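Local coordinates for DNA topoisomerase 2-associated protein PAT1 (Saccharomyces cerevisiae, PDB 5LMG), which activates mRNA decapping and represses translation in yeast, its C-terminal domain interacting directly with the decapping enzyme Dcp2 and the exonuclease Xrn1, at residues D92-I97 against L125-N130; F50-I55 against L100-G105; I163-I168 against L204-I209. The protein carries 2 engineered substitutions. All coordinates share one frame; numbering follows the deposited sequence.

Interaction 1 (D92-I97 against L125-N130); sequences DVNPFI and LQKIFN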
ATOM      1  N   ASP A  92      23.439   8.128   9.190  1.00 70.42           N
ATOM      2  CA  ASP A  92      22.989   8.194   7.790  1.00 69.69           C
ATOM      3  C   ASP A  92      21.543   7.688   7.641  1.00 70.42           C
ATOM      4  O   ASP A  92      20.770   8.253   6.865  1.00 70.04           O
ATOM      5  CB  ASP A  92      23.944   7.411   6.874  1.00 72.36           C
ATOM      6  CG  ASP A  92      25.319   8.045   6.733  1.00 85.75           C
ATOM      7  OD1 ASP A  92      25.417   9.118   6.089  1.00 86.20           O
ATOM      8  OD2 ASP A  92      26.301   7.456   7.239  1.00 93.02           O
ATOM      9  N   VAL A  93      21.188   6.634   8.408  1.00 64.19           N
ATOM     10  CA  VAL A  93      19.850   6.042   8.491  1.00 61.95           C
ATOM     11  C   VAL A  93      19.448   6.128   9.975  1.00 63.09           C
ATOM     12  O   VAL A  93      20.160   5.607  10.839  1.00 61.70           O
ATOM     13  CB  VAL A  93      19.789   4.587   7.938  1.00 65.32           C
ATOM     14  CG1 VAL A  93      18.416   3.960   8.180  1.00 64.39           C
ATOM     15  CG2 VAL A  93      20.138   4.544   6.452  1.00 64.91           C
ATOM     16  N   ASN A  94      18.341   6.836  10.265  1.00 58.20           N
ATOM     17  CA  ASN A  94      17.833   7.049  11.626  1.00 57.48           C
ATOM     18  C   ASN A  94      17.655   5.718  12.414  1.00 59.18           C
ATOM     19  O   ASN A  94      17.121   4.754  11.850  1.00 57.27           O
ATOM     20  CB  ASN A  94      16.532   7.868  11.572  1.00 57.31           C
ATOM     21  CG  ASN A  94      15.939   8.193  12.915  1.00 76.77           C
ATOM     22  OD1 ASN A  94      15.140   7.433  13.458  1.00 69.05           O
ATOM     23  ND2 ASN A  94      16.293   9.343  13.469  1.00 67.69           N
ATOM     24  N   PRO A  95      18.111   5.633  13.695  1.00 55.49           N
ATOM     25  CA  PRO A  95      17.965   4.368  14.453  1.00 54.82           C
ATOM     26  C   PRO A  95      16.542   3.801  14.535  1.00 54.75           C
ATOM     27  O   PRO A  95      16.393   2.579  14.589  1.00 52.79           O
ATOM     28  CB  PRO A  95      18.528   4.710  15.835  1.00 57.45           C
ATOM     29  CG  PRO A  95      19.469   5.848  15.586  1.00 62.65           C
ATOM     30  CD  PRO A  95      18.800   6.657  14.506  1.00 57.96           C
ATOM     31  N   PHE A  96      15.502   4.673  14.518  1.00 50.24           N
ATOM     32  CA  PHE A  96      14.105   4.231  14.538  1.00 48.87           C
ATOM     33  C   PHE A  96      13.762   3.453  13.254  1.00 52.30           C
ATOM     34  O   PHE A  96      13.097   2.422  13.335  1.00 51.28           O
ATOM     35  CB  PHE A  96      13.129   5.398  14.768  1.00 49.66           C
ATOM     36  CG  PHE A  96      11.676   4.989  14.746  1.00 49.98           C
ATOM     37  CD1 PHE A  96      11.091   4.377  15.851  1.00 52.83           C
ATOM     38  CD2 PHE A  96      10.894   5.199  13.614  1.00 51.23           C
ATOM     39  CE1 PHE A  96       9.753   3.984  15.827  1.00 53.13           C
ATOM     40  CE2 PHE A  96       9.553   4.810  13.590  1.00 53.73           C
ATOM     41  CZ  PHE A  96       8.990   4.207  14.700  1.00 51.96           C
ATOM     42  N   ILE A  97      14.225   3.953  12.087  1.00 48.95           N
ATOM     43  CA  ILE A  97      14.029   3.338  10.771  1.00 48.48           C
ATOM     44  C   ILE A  97      14.656   1.939  10.750  1.00 51.60           C
ATOM     45  O   ILE A  97      14.017   1.003  10.275  1.00 49.75           O
ATOM     46  CB  ILE A  97      14.514   4.266   9.607  1.00 51.65           C
ATOM     47  CG1 ILE A  97      13.668   5.566   9.514  1.00 51.99           C
ATOM     48  CG2 ILE A  97      14.602   3.546   8.241  1.00 51.73           C
ATOM     49  CD1 ILE A  97      12.173   5.414   9.033  1.00 56.83           C
ATOM     50  N   LEU A 125       5.515   9.446  11.810  1.00 44.83           N
ATOM     51  CA  LEU A 125       5.003   9.385  10.436  1.00 44.98           C
ATOM     52  C   LEU A 125       5.911  10.198   9.493  1.00 48.46           C
ATOM     53  O   LEU A 125       6.275   9.698   8.425  1.00 47.56           O
ATOM     54  CB  LEU A 125       3.554   9.905  10.349  1.00 45.41           C
ATOM     55  CG  LEU A 125       2.358   9.180  11.021  1.00 50.42           C
ATOM     56  CD1 LEU A 125       1.242   8.954  10.025  1.00 51.16           C
ATOM     57  CD2 LEU A 125       2.731   7.898  11.768  1.00 52.10           C
ATOM     58  N   GLN A 126       6.306  11.429   9.913  1.00 45.40           N
ATOM     59  CA  GLN A 126       7.216  12.316   9.170  1.00 45.07           C
ATOM     60  C   GLN A 126       8.548  11.601   8.911  1.00 50.17           C
ATOM     61  O   GLN A 126       9.023  11.619   7.780  1.00 49.86           O
ATOM     62  CB  GLN A 126       7.470  13.636   9.926  1.00 46.45           C
ATOM     63  CG  GLN A 126       6.304  14.624   9.867  1.00 57.54           C
ATOM     64  CD  GLN A 126       6.535  15.886  10.672  1.00 71.38           C
ATOM     65  OE1 GLN A 126       7.019  15.866  11.810  1.00 62.21           O
ATOM     66  NE2 GLN A 126       6.096  17.010  10.137  1.00 66.20           N
ATOM     67  N   LYS A 127       9.121  10.940   9.946  1.00 47.82           N
ATOM     68  CA  LYS A 127      10.371  10.185   9.842  1.00 48.37           C
ATOM     69  C   LYS A 127      10.244   9.052   8.807  1.00 50.77           C
ATOM     70  O   LYS A 127      11.089   8.958   7.915  1.00 49.88           O
ATOM     71  CB  LYS A 127      10.783   9.611  11.219  1.00 51.81           C
ATOM     72  CG  LYS A 127      12.212   9.061  11.280  1.00 62.81           C
ATOM     73  CD  LYS A 127      13.222  10.143  11.631  1.00 75.04           C
ATOM     74  CE  LYS A 127      14.049  10.578  10.452  1.00 83.50           C
ATOM     75  NZ  LYS A 127      14.811  11.808  10.767  1.00 96.36           N
ATOM     76  N   ILE A 128       9.181   8.221   8.924  1.00 46.76           N
ATOM     77  CA  ILE A 128       8.882   7.093   8.030  1.00 45.99           C
ATOM     78  C   ILE A 128       8.817   7.564   6.565  1.00 50.15           C
ATOM     79  O   ILE A 128       9.523   7.003   5.730  1.00 48.51           O
ATOM     80  CB  ILE A 128       7.604   6.305   8.473  1.00 48.06           C
ATOM     81  CG1 ILE A 128       7.820   5.581   9.833  1.00 48.19           C
ATOM     82  CG2 ILE A 128       7.136   5.317   7.373  1.00 47.21           C
ATOM     83  CD1 ILE A 128       6.537   4.972  10.474  1.00 48.65           C
ATOM     84  N   PHE A 129       8.018   8.615   6.274  1.00 47.96           N
ATOM     85  CA  PHE A 129       7.877   9.144   4.913  1.00 48.50           C
ATOM     86  C   PHE A 129       9.158   9.817   4.379  1.00 53.96           C
ATOM     87  O   PHE A 129       9.456   9.678   3.194  1.00 54.66           O
ATOM     88  CB  PHE A 129       6.647  10.060   4.787  1.00 50.42           C
ATOM     89  CG  PHE A 129       5.346   9.294   4.765  1.00 52.38           C
ATOM     90  CD1 PHE A 129       4.975   8.550   3.649  1.00 56.04           C
ATOM     91  CD2 PHE A 129       4.497   9.301   5.863  1.00 55.40           C
ATOM     92  CE1 PHE A 129       3.788   7.816   3.642  1.00 56.68           C
ATOM     93  CE2 PHE A 129       3.310   8.568   5.855  1.00 57.78           C
ATOM     94  CZ  PHE A 129       2.963   7.833   4.744  1.00 55.71           C
ATOM     95  N   ASN A 130       9.936  10.478   5.255  1.00 51.30           N
ATOM     96  CA  ASN A 130      11.195  11.151   4.904  1.00 52.12           C
ATOM     97  C   ASN A 130      12.291  10.156   4.498  1.00 55.73           C
ATOM     98  O   ASN A 130      13.085  10.450   3.606  1.00 54.67           O
ATOM     99  CB  ASN A 130      11.686  12.017   6.082  1.00 53.82           C
ATOM    100  CG  ASN A 130      12.872  12.893   5.769  1.00 75.88           C
ATOM    101  OD1 ASN A 130      12.775  13.863   5.015  1.00 67.16           O
ATOM    102  ND2 ASN A 130      14.016  12.581   6.363  1.00 70.30           N
TER

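Interaction 2 (F50-I55 against L100-G105); sequences FILELI and LSFDKG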
ATOM      1  N   PHE A  50      23.751  -2.774  18.192  1.00 67.45           N
ATOM      2  CA  PHE A  50      23.291  -1.494  18.730  1.00 66.19           C
ATOM      3  C   PHE A  50      21.764  -1.348  18.577  1.00 65.98           C
ATOM      4  O   PHE A  50      21.098  -0.939  19.528  1.00 65.34           O
ATOM      5  CB  PHE A  50      24.052  -0.322  18.071  1.00 68.40           C
ATOM      6  CG  PHE A  50      23.473   1.052  18.319  1.00 69.82           C
ATOM      7  CD1 PHE A  50      23.543   1.639  19.579  1.00 73.04           C
ATOM      8  CD2 PHE A  50      22.866   1.764  17.292  1.00 71.02           C
ATOM      9  CE1 PHE A  50      23.002   2.907  19.809  1.00 73.74           C
ATOM     10  CE2 PHE A  50      22.324   3.031  17.523  1.00 73.82           C
ATOM     11  CZ  PHE A  50      22.397   3.594  18.779  1.00 72.29           C
ATOM     12  N   ILE A  51      21.220  -1.706  17.392  1.00 59.31           N
ATOM     13  CA  ILE A  51      19.785  -1.638  17.094  1.00 57.12           C
ATOM     14  C   ILE A  51      19.006  -2.667  17.958  1.00 59.51           C
ATOM     15  O   ILE A  51      17.990  -2.303  18.567  1.00 56.75           O
ATOM     16  CB  ILE A  51      19.503  -1.728  15.560  1.00 58.86           C
ATOM     17  CG1 ILE A  51      20.147  -0.537  14.770  1.00 58.80           C
ATOM     18  CG2 ILE A  51      18.011  -1.863  15.245  1.00 57.96           C
ATOM     19  CD1 ILE A  51      19.717   0.941  15.151  1.00 62.81           C
ATOM     20  N   LEU A  52      19.531  -3.913  18.070  1.00 56.84           N
ATOM     21  CA  LEU A  52      18.929  -4.964  18.903  1.00 56.75           C
ATOM     22  C   LEU A  52      18.894  -4.558  20.374  1.00 60.76           C
ATOM     23  O   LEU A  52      17.921  -4.868  21.065  1.00 59.79           O
ATOM     24  CB  LEU A  52      19.612  -6.328  18.708  1.00 57.30           C
ATOM     25  CG  LEU A  52      19.379  -7.014  17.349  1.00 61.88           C
ATOM     26  CD1 LEU A  52      20.260  -8.233  17.202  1.00 62.79           C
ATOM     27  CD2 LEU A  52      17.917  -7.384  17.137  1.00 63.45           C
ATOM     28  N   GLU A  53      19.919  -3.791  20.826  1.00 57.88           N
ATOM     29  CA  GLU A  53      20.006  -3.248  22.183  1.00 58.15           C
ATOM     30  C   GLU A  53      18.943  -2.163  22.365  1.00 60.46           C
ATOM     31  O   GLU A  53      18.296  -2.124  23.414  1.00 60.65           O
ATOM     32  CB  GLU A  53      21.412  -2.687  22.465  1.00 60.79           C
ATOM     33  CG  GLU A  53      21.646  -2.304  23.918  1.00 76.09           C
ATOM     34  CD  GLU A  53      22.841  -1.404  24.182  1.00106.02           C
ATOM     35  OE1 GLU A  53      22.925  -0.317  23.561  1.00104.14           O
ATOM     36  OE2 GLU A  53      23.667  -1.762  25.054  1.00102.00           O
ATOM     37  N   LEU A  54      18.754  -1.294  21.343  1.00 55.80           N
ATOM     38  CA  LEU A  54      17.749  -0.228  21.377  1.00 54.59           C
ATOM     39  C   LEU A  54      16.340  -0.796  21.502  1.00 54.32           C
ATOM     40  O   LEU A  54      15.550  -0.256  22.270  1.00 53.51           O
ATOM     41  CB  LEU A  54      17.843   0.709  20.158  1.00 54.97           C
ATOM     42  CG  LEU A  54      19.060   1.644  20.054  1.00 61.56           C
ATOM     43  CD1 LEU A  54      18.839   2.677  18.954  1.00 61.89           C
ATOM     44  CD2 LEU A  54      19.370   2.359  21.389  1.00 64.52           C
ATOM     45  N   ILE A  55      16.040  -1.891  20.764  1.00 49.12           N
ATOM     46  CA  ILE A  55      14.748  -2.584  20.789  1.00 47.70           C
ATOM     47  C   ILE A  55      14.470  -3.107  22.212  1.00 49.63           C
ATOM     48  O   ILE A  55      13.378  -2.868  22.727  1.00 47.43           O
ATOM     49  CB  ILE A  55      14.633  -3.688  19.679  1.00 50.06           C
ATOM     50  CG1 ILE A  55      14.672  -3.052  18.269  1.00 50.33           C
ATOM     51  CG2 ILE A  55      13.342  -4.525  19.845  1.00 49.70           C
ATOM     52  CD1 ILE A  55      14.949  -4.009  17.102  1.00 53.18           C
ATOM     53  N   LEU A 100      12.758  -0.853  12.678  1.00 46.99           N
ATOM     54  CA  LEU A 100      11.643  -1.317  11.860  1.00 47.08           C
ATOM     55  C   LEU A 100      12.040  -2.467  10.907  1.00 49.15           C
ATOM     56  O   LEU A 100      11.163  -3.055  10.284  1.00 48.42           O
ATOM     57  CB  LEU A 100      11.026  -0.130  11.095  1.00 47.71           C
ATOM     58  CG  LEU A 100       9.768   0.530  11.683  1.00 53.20           C
ATOM     59  CD1 LEU A 100      10.030   1.140  13.036  1.00 54.19           C
ATOM     60  CD2 LEU A 100       9.266   1.636  10.769  1.00 54.89           C
ATOM     61  N   SER A 101      13.353  -2.783  10.798  1.00 46.40           N
ATOM     62  CA  SER A 101      13.880  -3.914  10.013  1.00 46.24           C
ATOM     63  C   SER A 101      13.646  -5.222  10.764  1.00 49.30           C
ATOM     64  O   SER A 101      13.747  -6.279  10.157  1.00 47.90           O
ATOM     65  CB  SER A 101      15.384  -3.780   9.789  1.00 49.79           C
ATOM     66  OG  SER A 101      15.708  -2.745   8.882  1.00 59.42           O
ATOM     67  N   PHE A 102      13.386  -5.157  12.087  1.00 46.84           N
ATOM     68  CA  PHE A 102      13.185  -6.331  12.940  1.00 47.06           C
ATOM     69  C   PHE A 102      11.723  -6.498  13.341  1.00 49.80           C
ATOM     70  O   PHE A 102      11.055  -5.499  13.634  1.00 48.31           O
ATOM     71  CB  PHE A 102      14.077  -6.240  14.187  1.00 49.74           C
ATOM     72  CG  PHE A 102      15.559  -6.218  13.881  1.00 52.75           C
ATOM     73  CD1 PHE A 102      16.271  -7.402  13.720  1.00 56.56           C
ATOM     74  CD2 PHE A 102      16.238  -5.011  13.731  1.00 55.88           C
ATOM     75  CE1 PHE A 102      17.635  -7.381  13.414  1.00 57.99           C
ATOM     76  CE2 PHE A 102      17.603  -4.991  13.418  1.00 59.28           C
ATOM     77  CZ  PHE A 102      18.292  -6.176  13.267  1.00 57.56           C
ATOM     78  N   ASP A 103      11.225  -7.756  13.360  1.00 46.40           N
ATOM     79  CA  ASP A 103       9.833  -8.070  13.746  1.00 45.77           C
ATOM     80  C   ASP A 103       9.489  -7.539  15.127  1.00 47.98           C
ATOM     81  O   ASP A 103       8.385  -7.027  15.323  1.00 46.12           O
ATOM     82  CB  ASP A 103       9.547  -9.573  13.689  1.00 48.31           C
ATOM     83  CG  ASP A 103       9.866 -10.195  12.359  1.00 65.62           C
ATOM     84  OD1 ASP A 103       9.291  -9.745  11.336  1.00 65.49           O
ATOM     85  OD2 ASP A 103      10.706 -11.113  12.330  1.00 76.68           O
ATOM     86  N   LYS A 104      10.446  -7.656  16.079  1.00 44.26           N
ATOM     87  CA  LYS A 104      10.313  -7.153  17.448  1.00 44.21           C
ATOM     88  C   LYS A 104      10.043  -5.628  17.469  1.00 46.11           C
ATOM     89  O   LYS A 104       9.145  -5.186  18.183  1.00 44.84           O
ATOM     90  CB  LYS A 104      11.532  -7.547  18.294  1.00 46.50           C
ATOM     91  CG  LYS A 104      11.140  -7.968  19.692  1.00 58.13           C
ATOM     92  CD  LYS A 104      12.331  -8.378  20.531  1.00 59.99           C
ATOM     93  CE  LYS A 104      11.967  -8.395  21.992  1.00 62.44           C
ATOM     94  NZ  LYS A 104      13.081  -8.915  22.824  1.00 69.60           N
ATOM     95  N   GLY A 105      10.759  -4.867  16.635  1.00 42.82           N
ATOM     96  CA  GLY A 105      10.549  -3.426  16.474  1.00 43.30           C
ATOM     97  C   GLY A 105       9.150  -3.122  15.960  1.00 46.76           C
ATOM     98  O   GLY A 105       8.430  -2.317  16.552  1.00 47.80           O
TER

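Interaction 3 (I163-I168 against L204-I209); sequences IILKII and LNLITI. With EDO (1,2-ethanediol), chain J.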
ATOM      1  N   ILE A 163       0.370  -4.450  10.875  1.00 49.51           N
ATOM      2  CA  ILE A 163       0.572  -3.616  12.057  1.00 48.58           C
ATOM      3  C   ILE A 163       0.751  -2.129  11.724  1.00 50.12           C
ATOM      4  O   ILE A 163      -0.063  -1.322  12.175  1.00 49.18           O
ATOM      5  CB  ILE A 163       1.725  -4.181  12.937  1.00 51.41           C
ATOM      6  CG1 ILE A 163       1.290  -5.515  13.593  1.00 51.63           C
ATOM      7  CG2 ILE A 163       2.205  -3.147  13.984  1.00 52.01           C
ATOM      8  CD1 ILE A 163       2.375  -6.296  14.378  1.00 59.64           C
ATOM      9  N   ILE A 164       1.819  -1.771  10.974  1.00 45.20           N
ATOM     10  CA  ILE A 164       2.184  -0.390  10.663  1.00 44.99           C
ATOM     11  C   ILE A 164       1.101   0.383   9.881  1.00 48.95           C
ATOM     12  O   ILE A 164       0.748   1.500  10.289  1.00 47.71           O
ATOM     13  CB  ILE A 164       3.574  -0.301   9.968  1.00 48.25           C
ATOM     14  CG1 ILE A 164       4.673  -1.124  10.727  1.00 48.76           C
ATOM     15  CG2 ILE A 164       4.011   1.146   9.712  1.00 49.47           C
ATOM     16  CD1 ILE A 164       4.972  -0.781  12.251  1.00 49.67           C
ATOM     17  N   LEU A 165       0.573  -0.194   8.790  1.00 44.50           N
ATOM     18  CA  LEU A 165      -0.415   0.522   7.984  1.00 43.63           C
ATOM     19  C   LEU A 165      -1.736   0.772   8.715  1.00 47.54           C
ATOM     20  O   LEU A 165      -2.288   1.852   8.554  1.00 46.63           O
ATOM     21  CB  LEU A 165      -0.620  -0.138   6.623  1.00 43.23           C
ATOM     22  CG  LEU A 165       0.205   0.483   5.472  1.00 47.21           C
ATOM     23  CD1 LEU A 165       1.721   0.442   5.733  1.00 46.97           C
ATOM     24  CD2 LEU A 165      -0.115  -0.180   4.190  1.00 50.14           C
ATOM     25  N   LYS A 166      -2.183  -0.165   9.579  1.00 45.62           N
ATOM     26  CA  LYS A 166      -3.384  -0.033  10.415  1.00 45.77           C
ATOM     27  C   LYS A 166      -3.231   1.169  11.385  1.00 47.82           C
ATOM     28  O   LYS A 166      -4.190   1.907  11.599  1.00 47.47           O
ATOM     29  CB  LYS A 166      -3.611  -1.337  11.210  1.00 49.60           C
ATOM     30  CG  LYS A 166      -5.013  -1.522  11.792  1.00 65.02           C
ATOM     31  CD  LYS A 166      -5.032  -2.599  12.886  1.00 74.19           C
ATOM     32  CE  LYS A 166      -4.919  -4.018  12.369  1.00 83.30           C
ATOM     33  NZ  LYS A 166      -4.387  -4.936  13.409  1.00 93.85           N
ATOM     34  N   ILE A 167      -2.020   1.364  11.945  1.00 44.15           N
ATOM     35  CA  ILE A 167      -1.671   2.472  12.843  1.00 43.93           C
ATOM     36  C   ILE A 167      -1.727   3.819  12.079  1.00 46.46           C
ATOM     37  O   ILE A 167      -2.302   4.778  12.580  1.00 44.21           O
ATOM     38  CB  ILE A 167      -0.273   2.230  13.493  1.00 47.39           C
ATOM     39  CG1 ILE A 167      -0.314   1.096  14.534  1.00 47.52           C
ATOM     40  CG2 ILE A 167       0.314   3.513  14.099  1.00 48.93           C
ATOM     41  CD1 ILE A 167       1.075   0.538  14.897  1.00 53.89           C
ATOM     42  N   ILE A 168      -1.118   3.877  10.876  1.00 42.85           N
ATOM     43  CA  ILE A 168      -1.081   5.080  10.046  1.00 42.39           C
ATOM     44  C   ILE A 168      -2.509   5.512   9.684  1.00 45.68           C
ATOM     45  O   ILE A 168      -2.862   6.663   9.948  1.00 43.74           O
ATOM     46  CB  ILE A 168      -0.122   4.907   8.839  1.00 45.08           C
ATOM     47  CG1 ILE A 168       1.345   4.868   9.345  1.00 46.21           C
ATOM     48  CG2 ILE A 168      -0.330   5.999   7.775  1.00 44.67           C
ATOM     49  CD1 ILE A 168       2.384   4.323   8.391  1.00 47.99           C
ATOM     50  N   LEU A 204       3.213   1.465  -2.367  1.00 39.94           N
ATOM     51  CA  LEU A 204       1.962   1.744  -3.067  1.00 40.09           C
ATOM     52  C   LEU A 204       0.792   1.947  -2.108  1.00 42.40           C
ATOM     53  O   LEU A 204       0.044   2.915  -2.271  1.00 41.78           O
ATOM     54  CB  LEU A 204       1.638   0.673  -4.119  1.00 40.51           C
ATOM     55  CG  LEU A 204       0.666   1.111  -5.222  1.00 44.89           C
ATOM     56  CD1 LEU A 204       1.330   2.109  -6.197  1.00 45.48           C
ATOM     57  CD2 LEU A 204       0.142  -0.088  -5.990  1.00 46.53           C
ATOM     58  N   ASN A 205       0.641   1.044  -1.116  1.00 39.86           N
ATOM     59  CA  ASN A 205      -0.423   1.135  -0.112  1.00 39.15           C
ATOM     60  C   ASN A 205      -0.292   2.391   0.757  1.00 43.10           C
ATOM     61  O   ASN A 205      -1.306   3.008   1.066  1.00 41.22           O
ATOM     62  CB  ASN A 205      -0.506  -0.119   0.721  1.00 39.56           C
ATOM     63  CG  ASN A 205      -1.008  -1.339  -0.024  1.00 55.57           C
ATOM     64  OD1 ASN A 205      -1.533  -1.261  -1.144  1.00 47.59           O
ATOM     65  ND2 ASN A 205      -0.836  -2.503   0.577  1.00 44.92           N
ATOM     66  N   LEU A 206       0.945   2.799   1.106  1.00 40.67           N
ATOM     67  CA  LEU A 206       1.168   4.029   1.876  1.00 40.90           C
ATOM     68  C   LEU A 206       0.740   5.260   1.074  1.00 43.63           C
ATOM     69  O   LEU A 206       0.134   6.165   1.647  1.00 43.49           O
ATOM     70  CB  LEU A 206       2.626   4.170   2.342  1.00 41.55           C
ATOM     71  CG  LEU A 206       2.995   3.386   3.603  1.00 47.93           C
ATOM     72  CD1 LEU A 206       4.501   3.269   3.759  1.00 48.33           C
ATOM     73  CD2 LEU A 206       2.407   4.033   4.830  1.00 52.15           C
ATOM     74  N   ILE A 207       1.011   5.277  -0.252  1.00 39.73           N
ATOM     75  CA  ILE A 207       0.621   6.388  -1.127  1.00 40.14           C
ATOM     76  C   ILE A 207      -0.917   6.449  -1.207  1.00 43.80           C
ATOM     77  O   ILE A 207      -1.476   7.522  -1.010  1.00 42.58           O
ATOM     78  CB  ILE A 207       1.324   6.358  -2.519  1.00 43.20           C
ATOM     79  CG1 ILE A 207       2.855   6.510  -2.369  1.00 44.42           C
ATOM     80  CG2 ILE A 207       0.771   7.462  -3.457  1.00 44.18           C
ATOM     81  CD1 ILE A 207       3.696   5.980  -3.553  1.00 46.48           C
ATOM     82  N   THR A 208      -1.585   5.283  -1.404  1.00 40.92           N
ATOM     83  CA  THR A 208      -3.053   5.171  -1.473  1.00 41.07           C
ATOM     84  C   THR A 208      -3.723   5.751  -0.219  1.00 45.28           C
ATOM     85  O   THR A 208      -4.707   6.485  -0.353  1.00 43.94           O
ATOM     86  CB  THR A 208      -3.493   3.733  -1.738  1.00 46.14           C
ATOM     87  OG1 THR A 208      -2.763   3.230  -2.843  1.00 44.79           O
ATOM     88  CG2 THR A 208      -5.011   3.604  -1.996  1.00 45.67           C
ATOM     89  N   ILE A 209      -3.183   5.419   0.982  1.00 41.56           N
ATOM     90  CA  ILE A 209      -3.660   5.932   2.272  1.00 41.22           C
ATOM     91  C   ILE A 209      -3.598   7.480   2.286  1.00 43.35           C
ATOM     92  O   ILE A 209      -4.596   8.100   2.608  1.00 41.86           O
ATOM     93  CB  ILE A 209      -2.867   5.314   3.461  1.00 44.03           C
ATOM     94  CG1 ILE A 209      -3.262   3.842   3.691  1.00 43.44           C
ATOM     95  CG2 ILE A 209      -3.042   6.150   4.748  1.00 44.29           C
ATOM     96  CD1 ILE A 209      -2.183   3.033   4.326  1.00 51.90           C
TER
HETATM   97  C1  EDO J 806      -4.610   1.183   0.885  1.00 58.68           C
HETATM   98  O1  EDO J 806      -3.394   1.361   1.573  1.00 57.72           O
HETATM   99  C2  EDO J 806      -4.495  -0.090   0.023  1.00 59.22           C
HETATM  100  O2  EDO J 806      -5.471  -0.053  -0.998  1.00 59.77           O

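Interaction 1 (D92-I97 against L125-N130)
Ile128 meets the Phe96 ring at its edge, near the ring plane, with CG1 4.2 Å from Phe96 CE2. The other flat group is the amide of Asn94, and here the contact is over a face. Lys127 CD stands almost straight above the amide carbon, 3.6 Å from Asn94 CG. The next carbon of the lysine passes on toward the backbone side, with Lys127 CE 3.8 Å from Asn94 CB. The lysine reaches this place because its chain is bent at chi2 (87°) and again at chi3. This is packing of methylenes on an amide.

The amide itself is held by polar bonds. Asn94 is the N-cap of helix 95-99. Its OD1 accepts from Phe96 N at 3.0 Å, the bond of an Asx turn. The bond is bent, and the donor sits 44° out of the carbonyl plane. On the other branch ND2 donates to His85 O, and the backbone N of Asn94 is bonded to Glu131 OE1. With both ends of the amide bonded, its rotation is probably fixed.

Ile97 packs on the helix backbone. Its CD1 lies 3.8 Å from Ile128 CA and 3.9 Å from Lys127 O. Ile97 CG1 also approaches Lys127 CG at 4.2 Å.

The contact thus joins the capped start of helix 95-99 to the last turns of helix 118-130 in this mainly helical domain. On one side Pro95 packs on helix 48-70 through Ile51 and Leu54. On the other, Phe129 rests on Leu188 of helix 178-191 and on Leu206 and Leu210 of helix 201-216.

Interaction 2 (F50-I55 against L100-G105)
Lys104 lays its carbon chain on Ile55, and its ammonium end is gripped by two groups that follow Ile55 on helix 48-70: Glu56 OE1 makes a salt bridge to NZ, and the Tyr59 ring makes a cation-pi contact with the lysine. Tyr59 OH is also hydrogen-bonded to Lys104 O. This is helix-to-helix packing in a mainly helical domain whose family belongs to the TPR clan: helix 48-70 lies against the start of helix 103-114.

Phe102, at the N-cap position of helix 103-114, carries the apolar part. Its ring is touched by three residues of helix 48-70. Leu52 CD2 sits over one face, 3.9 Å from the centroid of the Phe102 ring and 18° off its normal. This is a CH-pi contact. Ile51 CG2 comes in obliquely at 3.6 Å from Phe102 CE2. Ile55 CD1 does the same nearer the root of the ring, 3.7 Å from Phe102 CD2. All three side chains cross the phenylalanine at about a right angle.

Ile55 uses both of its branches. Its CG1 points anti to the carbonyl carbon (chi1 -65°), which sends CD1 to the phenylalanine. The CG2 branch is left for the lysine and meets Lys104 CB at 3.8 Å. Beyond CG the lysine runs extended, and Lys104 CD also stays within 4.0 Å of Ile55 CG2.

Met99 of helix 95-99 borders the contact, touching Ile51 and Ile55. The two backbones come nearest where the second helix has a glycine: the CA atoms of Ile55 and Gly105 are 6.1 Å apart, and Ile55 CG2 lies 4.1 Å from Gly105 N.

Interaction 3 (I163-I168 against L204-I209)
Leu165 reaches across with a first torsion away from the usual staggered values (chi1 -96°); with chi2 at 59° this puts its two methyls among three residues of the facing helix. Its CD2 meets Asn205 CB at 3.5 Å. CD1 goes to Leu206 CD2 at 3.8 Å, while Leu165 CG is 3.7 Å from Ile209 CD1. One turn on, Ile168 has CG1 anti to its carbonyl carbon, and its CD1 touches Leu206 CD2 at 3.6 Å. With an alanine in place of Leu165, Asn205, Leu206 and Ile209 would probably lose their shared partner and a gap would open between the helices.

A 1,2-ethanediol, probably from the crystallisation liquor, edges the contact. Its O1 donates to Asn205 O at 2.7 Å and also lies beside Ile209. The Asn205 amide is turned to Gln161 OE1, which accepts from ND2.

The two segments run nearly parallel, at 10°, with their axes 11.0 Å apart. Helix 178-191 and the short helix 194-197 come between them in sequence, consistent with an alpha-alpha superhelix. Helix 103-114 covers the far side of helix 151-174 through Met109 and Phe113. Helix 275-286 covers helix 201-216 through Tyr276 and Phe280.

In the fold
The three contacts step along the helical array from its N-terminal end. Interaction 2 lies about 22 Å from the centre of the chain, interaction 1 about 17 Å and interaction 3 about 5 Å. Interactions 1 and 2 have centres about 14 Å apart and touch through Pro95, whose CB is 3.7 Å from Leu54 CD1. Their segments alternate along the chain, so the two contacts interlock. Interaction 3 follows in series. Its centre is about 15 Å from that of interaction 1, and Phe129 CZ meets Leu206 CD2 at 3.8 Å. Interactions 2 and 3 do not touch, their nearest atoms being about 5 Å apart. Interaction 1 thus bridges them. The 1,2-ethanediol belongs to interaction 3.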